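3-hydroxyisobutyrate dehydrogenase (Salmonella typhimurium, PDB 3G0O) probably oxidises L-threonate to 2-dehydro-L-erythronate with NAD(+), preferring it to NADP(+), as a dehydrogenase of the 3-hydroxyisobutyrate dehydrogenase-related family. Local coordinates at residues A[7-12]-A[32-37]; A[65-70]-A[152-157]; A[271-276]-A[287-292]. One frame throughout, in Å; residues are numbered along the deposited sequence.

Interaction 1 (A[7-12]-A[32-37]); sequences DFHVGI and STWGAD
His9, Val10, Gly11 and Ile12 pair in parallel with Ser32, Thr33, Trp34 and Gly35, the short strand axes 4.5 Å apart and their directions 21° apart. Backbone bonds zigzag between the strands: Ser32 N binds Phe8 O, Val10 N binds Ser32 O, Trp34 N binds Val10 O, and Ile12 N reaches Trp34 O at 2.8 Å. Ala36 N closes the ladder on Ile12 O. On the face that carries His9, Ser32 and Trp34, a side-chain bond runs diagonally over the pairing. Trp34 NE1 donates to His9 ND1 at 3.0 Å, almost straight at 177° and lying in the planes of both rings, which would restrain the rotation of the imidazole, together with Ser32 beneath its face. Because ND1 is the acceptor, a neutral His9 would probably hold its proton on NE2. The rings meet rim to rim, and neither lies over the other. The His9 chain leaves with CG beside its own backbone N (chi1 -73°), which lays the ring flat over Ser32; Ser32 CB stands 3.4 Å from the imidazole centroid in a CH-pi contact. Ser32 OG gives only a weak bond, 3.5 Å long, to Asp7 OD2. On the opposite face Val10 and Thr33 lie side by side, with Val10 CG1 4.0 Å from Thr33 OG1, which bonds Leu31 O. Val10, Ile12 and Thr33 all pack there against helix 17-28, while strand 67-70 flanks the first strand. Beyond the ladder Asp37 OD1 accepts Leu15 N, tying the end of the second strand to the glycine-rich turn. Strand 9-13, helix 17-28 and strand 32-36 thus form the first beta-alpha-beta crossover of a Rossmann-type dinucleotide-binding domain, consistent with the GxGxxG pattern of Gly14, Gly16 and Gly19.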
loop_
_atom_site.group_PDB
_atom_site.type_symbol
_atom_site.label_atom_id
_atom_site.label_comp_id
_atom_site.label_asym_id
_atom_site.label_seq_id
_atom_site.Cartn_x
_atom_site.Cartn_y
_atom_site.Cartn_z
ATOM N N ASP A 7 16.075 -39.753 1.536
ATOM C CA ASP A 7 15.127 -38.621 1.742
ATOM C C ASP A 7 15.840 -37.325 1.337
ATOM O O ASP A 7 17.055 -37.320 1.071
ATOM C CB ASP A 7 14.676 -38.574 3.213
ATOM C CG ASP A 7 13.206 -38.301 3.348
ATOM O OD1 ASP A 7 12.468 -38.492 2.351
ATOM O OD2 ASP A 7 12.782 -37.915 4.454
ATOM N N PHE A 8 15.084 -36.234 1.277
ATOM C CA PHE A 8 15.631 -34.931 0.904
ATOM C C PHE A 8 15.998 -34.155 2.158
ATOM O O PHE A 8 15.151 -33.907 3.011
ATOM C CB PHE A 8 14.600 -34.133 0.106
ATOM C CG PHE A 8 15.144 -32.872 -0.502
ATOM C CD1 PHE A 8 15.668 -32.877 -1.790
ATOM C CD2 PHE A 8 15.144 -31.678 0.219
ATOM C CE1 PHE A 8 16.186 -31.710 -2.358
ATOM C CE2 PHE A 8 15.661 -30.503 -0.341
ATOM C CZ PHE A 8 16.182 -30.522 -1.632
ATOM N N HIS A 9 17.267 -33.782 2.268
ATOM C CA HIS A 9 17.740 -33.030 3.418
ATOM C C HIS A 9 17.943 -31.569 3.050
ATOM O O HIS A 9 18.626 -31.253 2.081
ATOM C CB HIS A 9 19.054 -33.612 3.936
ATOM C CG HIS A 9 18.892 -34.920 4.639
ATOM N ND1 HIS A 9 18.993 -35.048 6.009
ATOM C CD2 HIS A 9 18.592 -36.154 4.168
ATOM C CE1 HIS A 9 18.761 -36.302 6.349
ATOM N NE2 HIS A 9 18.514 -36.994 5.251
ATOM N N VAL A 10 17.336 -30.689 3.832
ATOM C CA VAL A 10 17.452 -29.256 3.601
ATOM C C VAL A 10 17.891 -28.570 4.886
ATOM O O VAL A 10 17.379 -28.873 5.963
ATOM C CB VAL A 10 16.104 -28.653 3.141
ATOM C CG1 VAL A 10 15.020 -28.944 4.171
ATOM C CG2 VAL A 10 16.250 -27.151 2.923
ATOM N N GLY A 11 18.854 -27.664 4.766
ATOM C CA GLY A 11 19.328 -26.934 5.925
ATOM C C GLY A 11 18.934 -25.469 5.814
ATOM O O GLY A 11 19.156 -24.843 4.774
ATOM N N ILE A 12 18.342 -24.927 6.876
ATOM C CA ILE A 12 17.929 -23.524 6.899
ATOM C C ILE A 12 18.885 -22.754 7.795
ATOM O O ILE A 12 18.958 -23.021 8.993
ATOM C CB ILE A 12 16.503 -23.348 7.470
ATOM C CG1 ILE A 12 15.518 -24.255 6.728
ATOM C CG2 ILE A 12 16.075 -21.881 7.354
ATOM C CD1 ILE A 12 15.425 -23.983 5.240
ATOM N N SER A 32 13.690 -33.773 5.471
ATOM C CA SER A 32 14.578 -33.896 6.625
ATOM C C SER A 32 15.144 -32.493 6.800
ATOM O O SER A 32 15.946 -32.032 5.990
ATOM C CB SER A 32 15.698 -34.898 6.341
ATOM O OG SER A 32 15.194 -36.222 6.326
ATOM N N THR A 33 14.731 -31.831 7.872
ATOM C CA THR A 33 15.128 -30.451 8.122
ATOM C C THR A 33 16.176 -30.194 9.204
ATOM O O THR A 33 16.085 -30.705 10.322
ATOM C CB THR A 33 13.869 -29.612 8.443
ATOM O OG1 THR A 33 12.903 -29.809 7.405
ATOM C CG2 THR A 33 14.206 -28.123 8.549
ATOM N N TRP A 34 17.167 -29.379 8.850
ATOM C CA TRP A 34 18.241 -28.996 9.760
ATOM C C TRP A 34 18.193 -27.470 9.869
ATOM O O TRP A 34 17.809 -26.792 8.914
ATOM C CB TRP A 34 19.608 -29.399 9.208
ATOM C CG TRP A 34 19.765 -30.864 8.922
ATOM C CD1 TRP A 34 19.268 -31.552 7.853
ATOM C CD2 TRP A 34 20.479 -31.816 9.715
ATOM N NE1 TRP A 34 19.628 -32.879 7.930
ATOM C CE2 TRP A 34 20.370 -33.068 9.069
ATOM C CE3 TRP A 34 21.193 -31.735 10.919
ATOM C CZ2 TRP A 34 20.962 -34.231 9.578
ATOM C CZ3 TRP A 34 21.781 -32.892 11.429
ATOM C CH2 TRP A 34 21.657 -34.124 10.760
ATOM N N GLY A 35 18.582 -26.941 11.026
ATOM C CA GLY A 35 18.579 -25.502 11.223
ATOM C C GLY A 35 19.865 -24.983 11.839
ATOM O O GLY A 35 20.545 -25.695 12.576
ATOM N N ALA A 36 20.207 -23.735 11.537
ATOM C CA ALA A 36 21.415 -23.129 12.083
ATOM C C ALA A 36 21.154 -21.668 12.423
ATOM O O ALA A 36 20.740 -20.890 11.564
ATOM C CB ALA A 36 22.555 -23.229 11.085
ATOM N N ASP A 37 21.389 -21.306 13.680
ATOM C CA ASP A 37 21.190 -19.934 14.136
ATOM C C ASP A 37 21.867 -19.760 15.491
ATOM O O ASP A 37 21.933 -20.702 16.289
ATOM C CB ASP A 37 19.698 -19.623 14.280
ATOM C CG ASP A 37 19.421 -18.127 14.359
ATOM O OD1 ASP A 37 19.406 -17.467 13.297
ATOM O OD2 ASP A 37 19.233 -17.607 15.482
#

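Interaction 2 (A[65-70]-A[152-157]); sequences VDALVI and TRLKPV
Arg153 reaches from helix 148-161 to Asp66, just before strand 67-70. Its CG is anti to the backbone N (chi1 -164°) and the chain then bends at chi2, so the Arg153 side chain crosses that of Asp66 at about a right angle. NH2 of Arg153 meets OD1 of Asp66 at 3.0 Å in a salt bridge, the N-H pointing at the anti lone pair of OD1. OD1 lies near the guanidinium plane, but the carboxylate plane itself is turned by 57°, so this is a single-pronged bridge and not a flat two-bond pairing. Asp66 O sits over the centre of one guanidinium face, 3.8 Å above the plane, and NE bonds Gly95 O outside the two segments. One residue on, Leu154 sends CD2 to Ala67 CB, 3.6 Å away. At Pro156, which has no N-H to give, the helix is kinked, and Val157 N makes only a weak bond, to Leu154 O, in place of the regular helical one. Val157 nevertheless faces the strand and divides its branches: CG2 comes within 4.0 Å of Ala67 CB, while CG1 slides past Val69 CG2 at 3.8 Å. Ala67 and Val69 both point to the helix and Leu68 between them points away, as expected for a strand with one face under a helix. The short axes lie 9.2 Å apart and cross at -67°. Phe8 and Val10, in and just before strand 9-13 of the same chain, extend the apolar patch. Asp66 also bridges Lys93 through OD1 and takes His9 N on OD2, so the carboxylate, surrounded by donors, probably stays ionised; a charged clamp at the margin thus adjoins a small, wholly apolar interior of one alanine, one leucine and two valines.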
loop_
_atom_site.group_PDB
_atom_site.type_symbol
_atom_site.label_atom_id
_atom_site.label_comp_id
_atom_site.label_asym_id
_atom_site.label_seq_id
_atom_site.Cartn_x
_atom_site.Cartn_y
_atom_site.Cartn_z
ATOM N N VAL A 65 23.336 -32.151 3.397
ATOM C CA VAL A 65 22.136 -31.541 2.845
ATOM C C VAL A 65 22.116 -31.513 1.321
ATOM O O VAL A 65 23.152 -31.377 0.670
ATOM C CB VAL A 65 21.943 -30.091 3.356
ATOM C CG1 VAL A 65 21.709 -30.097 4.856
ATOM C CG2 VAL A 65 23.153 -29.242 2.998
ATOM N N ASP A 66 20.917 -31.648 0.770
ATOM C CA ASP A 66 20.702 -31.606 -0.667
ATOM C C ASP A 66 20.537 -30.139 -1.053
ATOM O O ASP A 66 20.778 -29.745 -2.193
ATOM C CB ASP A 66 19.436 -32.379 -1.019
ATOM C CG ASP A 66 19.559 -33.855 -0.707
ATOM O OD1 ASP A 66 20.343 -34.533 -1.396
ATOM O OD2 ASP A 66 18.890 -34.336 0.229
ATOM N N ALA A 67 20.125 -29.333 -0.082
ATOM C CA ALA A 67 19.926 -27.910 -0.314
ATOM C C ALA A 67 20.147 -27.122 0.963
ATOM O O ALA A 67 19.812 -27.577 2.056
ATOM C CB ALA A 67 18.514 -27.656 -0.839
ATOM N N LEU A 68 20.722 -25.936 0.814
ATOM C CA LEU A 68 20.964 -25.060 1.949
ATOM C C LEU A 68 20.281 -23.736 1.627
ATOM O O LEU A 68 20.532 -23.153 0.572
ATOM C CB LEU A 68 22.462 -24.825 2.147
ATOM C CG LEU A 68 22.845 -24.081 3.430
ATOM C CD1 LEU A 68 22.749 -25.043 4.609
ATOM C CD2 LEU A 68 24.259 -23.527 3.318
ATOM N N VAL A 69 19.406 -23.279 2.518
ATOM C CA VAL A 69 18.709 -22.006 2.323
ATOM C C VAL A 69 19.313 -21.003 3.296
ATOM O O VAL A 69 19.420 -21.279 4.491
ATOM C CB VAL A 69 17.192 -22.126 2.614
ATOM C CG1 VAL A 69 16.490 -20.802 2.306
ATOM C CG2 VAL A 69 16.591 -23.256 1.799
ATOM N N ILE A 70 19.714 -19.843 2.783
ATOM C CA ILE A 70 20.316 -18.816 3.621
ATOM C C ILE A 70 19.424 -17.582 3.712
ATOM O O ILE A 70 19.292 -16.817 2.751
ATOM C CB ILE A 70 21.699 -18.412 3.075
ATOM C CG1 ILE A 70 22.575 -19.661 2.929
ATOM C CG2 ILE A 70 22.356 -17.399 4.003
ATOM C CD1 ILE A 70 23.938 -19.396 2.317
ATOM N N THR A 152 15.584 -26.899 -10.434
ATOM C CA THR A 152 15.184 -28.294 -10.326
ATOM C C THR A 152 15.562 -28.900 -8.978
ATOM O O THR A 152 14.745 -29.550 -8.335
ATOM C CB THR A 152 15.816 -29.143 -11.454
ATOM O OG1 THR A 152 15.349 -28.670 -12.725
ATOM C CG2 THR A 152 15.438 -30.615 -11.296
ATOM N N ARG A 153 16.801 -28.682 -8.555
ATOM C CA ARG A 153 17.275 -29.224 -7.290
ATOM C C ARG A 153 16.487 -28.679 -6.105
ATOM O O ARG A 153 16.194 -29.409 -5.158
ATOM C CB ARG A 153 18.751 -28.889 -7.095
ATOM C CG ARG A 153 19.428 -29.720 -6.030
ATOM C CD ARG A 153 19.691 -31.127 -6.551
ATOM N NE ARG A 153 20.604 -31.845 -5.677
ATOM C CZ ARG A 153 20.220 -32.650 -4.697
ATOM N NH1 ARG A 153 18.933 -32.864 -4.458
ATOM N NH2 ARG A 153 21.130 -33.217 -3.935
ATOM N N LEU A 154 16.139 -27.396 -6.170
ATOM C CA LEU A 154 15.413 -26.743 -5.082
ATOM C C LEU A 154 13.894 -26.864 -5.094
ATOM O O LEU A 154 13.229 -26.409 -4.165
ATOM C CB LEU A 154 15.798 -25.261 -5.035
ATOM C CG LEU A 154 17.218 -24.963 -4.556
ATOM C CD1 LEU A 154 17.615 -23.552 -4.965
ATOM C CD2 LEU A 154 17.300 -25.139 -3.045
ATOM N N LYS A 155 13.339 -27.490 -6.125
ATOM C CA LYS A 155 11.887 -27.625 -6.224
ATOM C C LYS A 155 11.201 -28.089 -4.940
ATOM O O LYS A 155 10.170 -27.541 -4.554
ATOM C CB LYS A 155 11.517 -28.568 -7.368
ATOM C CG LYS A 155 10.028 -28.570 -7.699
ATOM C CD LYS A 155 9.739 -29.501 -8.861
ATOM C CE LYS A 155 8.296 -29.379 -9.307
ATOM N NZ LYS A 155 7.353 -29.575 -8.170
ATOM N N PRO A 156 11.750 -29.120 -4.271
ATOM C CA PRO A 156 11.130 -29.597 -3.031
ATOM C C PRO A 156 11.063 -28.484 -1.986
ATOM O O PRO A 156 10.083 -28.364 -1.253
ATOM C CB PRO A 156 12.053 -30.737 -2.602
ATOM C CG PRO A 156 12.538 -31.278 -3.906
ATOM C CD PRO A 156 12.853 -30.012 -4.678
ATOM N N VAL A 157 12.115 -27.673 -1.926
ATOM C CA VAL A 157 12.174 -26.573 -0.973
ATOM C C VAL A 157 11.198 -25.465 -1.355
ATOM O O VAL A 157 10.420 -25.004 -0.524
ATOM C CB VAL A 157 13.599 -25.987 -0.890
ATOM C CG1 VAL A 157 13.614 -24.781 0.047
ATOM C CG2 VAL A 157 14.570 -27.051 -0.399
#

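Interaction 3 (A[271-276]-A[287-292]); sequences NMFTSA and SAVIKI
Met272 O receives the helical bond from Ala276 N at 3.0 Å and is also approached by a methyl of the other segment, Val289 CG2, at 3.9 Å. No hydrogen bond crosses between 271-276 and 287-292; the side chains that carry the contact are apolar. Val289 is the wedge. Its CG1 lies between the backbone N and the carbonyl carbon (chi1 62°), which leaves CG2 anti to the N and directed at the helix. There CG2 hangs over one face of the Phe273 ring, 4.2 Å from the centroid and displaced toward the rim, in a CH-pi contact, while Val289 CB touches the same ring at CE1 from 3.7 Å. Phe273 starts out away from this segment, yet its ring swings back to meet it. Ile292, one turn further on, grips the helix with two branches: CD1 crosses the start of the Met272 chain, 3.7 Å from its CB, and CG2 rests by the backbone N of Ala276 at 3.6 Å. The small Ala276 side chain lets the backbones close in, its CB lying 4.0 Å from Val289 CA. Met272, modelled as selenomethionine, bends at chi3 so that its CE also comes near Ile292 CD1, and it packs on Leu265 of the second subunit. Beyond the two segments the Phe273 ring meets Phe245 and touches Ile190, so it also packs on helices 174-202 and 242-258, while Val289 rests on Ala194. The 3-10 turns 287-292, at the end of the modelled chain, thereby fold back on the last long helix, 264-281. This C-terminal 3-10 segment packs on that helix within the all-helical C-terminal domain of the 3-hydroxyisobutyrate dehydrogenase family, with a bound tartrate about 10 Å from the Phe273 side chain.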
loop_
_atom_site.group_PDB
_atom_site.type_symbol
_atom_site.label_atom_id
_atom_site.label_comp_id
_atom_site.label_asym_id
_atom_site.label_seq_id
_atom_site.Cartn_x
_atom_site.Cartn_y
_atom_site.Cartn_z
ATOM N N ASN A 271 16.662 9.336 3.529
ATOM C CA ASN A 271 17.061 10.403 4.442
ATOM C C ASN A 271 16.293 10.317 5.754
ATOM O O ASN A 271 16.849 10.575 6.821
ATOM C CB ASN A 271 16.828 11.779 3.816
ATOM C CG ASN A 271 17.866 12.124 2.778
ATOM O OD1 ASN A 271 19.021 11.715 2.881
ATOM N ND2 ASN A 271 17.469 12.896 1.781
HETATM N N MSE A 272 15.016 9.956 5.676
HETATM C CA MSE A 272 14.209 9.842 6.891
HETATM C C MSE A 272 14.697 8.710 7.796
HETATM O O MSE A 272 14.878 8.904 8.997
HETATM C CB MSE A 272 12.735 9.636 6.534
HETATM C CG MSE A 272 12.105 10.868 5.907
HETATM SE SE MSE A 272 10.397 10.505 5.066
HETATM C CE MSE A 272 9.314 10.268 6.662
ATOM N N PHE A 273 14.915 7.532 7.225
ATOM C CA PHE A 273 15.396 6.414 8.024
ATOM C C PHE A 273 16.797 6.710 8.549
ATOM O O PHE A 273 17.139 6.335 9.666
ATOM C CB PHE A 273 15.394 5.121 7.206
ATOM C CG PHE A 273 14.033 4.494 7.068
ATOM C CD1 PHE A 273 13.431 3.854 8.150
ATOM C CD2 PHE A 273 13.353 4.535 5.855
ATOM C CE1 PHE A 273 12.170 3.261 8.024
ATOM C CE2 PHE A 273 12.092 3.945 5.718
ATOM C CZ PHE A 273 11.501 3.306 6.805
ATOM N N THR A 274 17.607 7.392 7.744
ATOM C CA THR A 274 18.961 7.731 8.171
ATOM C C THR A 274 18.897 8.685 9.370
ATOM O O THR A 274 19.673 8.555 10.328
ATOM C CB THR A 274 19.765 8.366 7.010
ATOM O OG1 THR A 274 19.939 7.391 5.970
ATOM C CG2 THR A 274 21.149 8.826 7.499
ATOM N N SER A 275 17.965 9.635 9.324
ATOM C CA SER A 275 17.797 10.578 10.430
ATOM C C SER A 275 17.352 9.836 11.688
ATOM O O SER A 275 17.822 10.124 12.785
ATOM C CB SER A 275 16.751 11.645 10.096
ATOM O OG SER A 275 17.230 12.563 9.130
ATOM N N ALA A 276 16.438 8.884 11.522
ATOM C CA ALA A 276 15.942 8.110 12.653
ATOM C C ALA A 276 17.089 7.333 13.291
ATOM O O ALA A 276 17.163 7.213 14.513
ATOM C CB ALA A 276 14.847 7.160 12.196
ATOM N N SER A 287 9.170 1.095 12.221
ATOM C CA SER A 287 8.063 2.031 12.322
ATOM C C SER A 287 8.496 3.235 13.160
ATOM O O SER A 287 7.839 4.274 13.149
ATOM C CB SER A 287 6.826 1.366 12.948
ATOM O OG SER A 287 7.069 0.924 14.272
ATOM N N ALA A 288 9.620 3.096 13.866
ATOM C CA ALA A 288 10.137 4.179 14.703
ATOM C C ALA A 288 10.605 5.369 13.871
ATOM O O ALA A 288 10.972 6.412 14.419
ATOM C CB ALA A 288 11.278 3.678 15.588
ATOM N N VAL A 289 10.599 5.220 12.550
ATOM C CA VAL A 289 10.991 6.325 11.684
ATOM C C VAL A 289 10.025 7.489 11.952
ATOM O O VAL A 289 10.348 8.655 11.712
ATOM C CB VAL A 289 10.920 5.925 10.185
ATOM C CG1 VAL A 289 9.487 5.574 9.798
ATOM C CG2 VAL A 289 11.452 7.062 9.320
ATOM N N ILE A 290 8.840 7.163 12.465
ATOM C CA ILE A 290 7.838 8.175 12.773
ATOM C C ILE A 290 8.350 9.142 13.850
ATOM O O ILE A 290 7.877 10.272 13.965
ATOM C CB ILE A 290 6.517 7.521 13.268
ATOM C CG1 ILE A 290 5.395 8.562 13.273
ATOM C CG2 ILE A 290 6.703 6.956 14.679
ATOM C CD1 ILE A 290 4.013 7.985 13.561
ATOM N N LYS A 291 9.330 8.701 14.630
ATOM C CA LYS A 291 9.872 9.535 15.696
ATOM C C LYS A 291 10.646 10.770 15.229
ATOM O O LYS A 291 10.901 11.676 16.025
ATOM C CB LYS A 291 10.741 8.684 16.629
ATOM C CG LYS A 291 9.930 7.648 17.399
ATOM C CD LYS A 291 10.790 6.833 18.353
ATOM C CE LYS A 291 9.932 5.870 19.167
ATOM N NZ LYS A 291 10.735 5.078 20.141
ATOM N N ILE A 292 11.021 10.827 13.952
ATOM C CA ILE A 292 11.746 12.002 13.466
ATOM C C ILE A 292 10.822 13.221 13.435
ATOM O O ILE A 292 11.274 14.360 13.313
ATOM C CB ILE A 292 12.335 11.775 12.052
ATOM C CG1 ILE A 292 11.214 11.580 11.030
ATOM C CG2 ILE A 292 13.261 10.565 12.071
ATOM C CD1 ILE A 292 11.720 11.444 9.598
#

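How the interactions relate
Along the chain the three contacts come in series. Interactions 1 and 2 belong to the N-terminal dinucleotide-binding domain, their centres about 9 Å apart: strands 9-13 and 67-70 are neighbours in one sheet, and Gly11 O probably bonds Val69 N at 2.8 Å. Interaction 1 extends the sheet to strand 32-36, and interaction 2 attaches helix 148-161 to one of its faces. Interaction 3 lies on the other side of the chain's centre, about 37 and 38 Å from them, centre to centre, in the helical C-terminal domain. The contacts therefore belong to two different domains, with predicted active-site Lys179 in helix 174-202, its side chain about 12 Å from that of Val69.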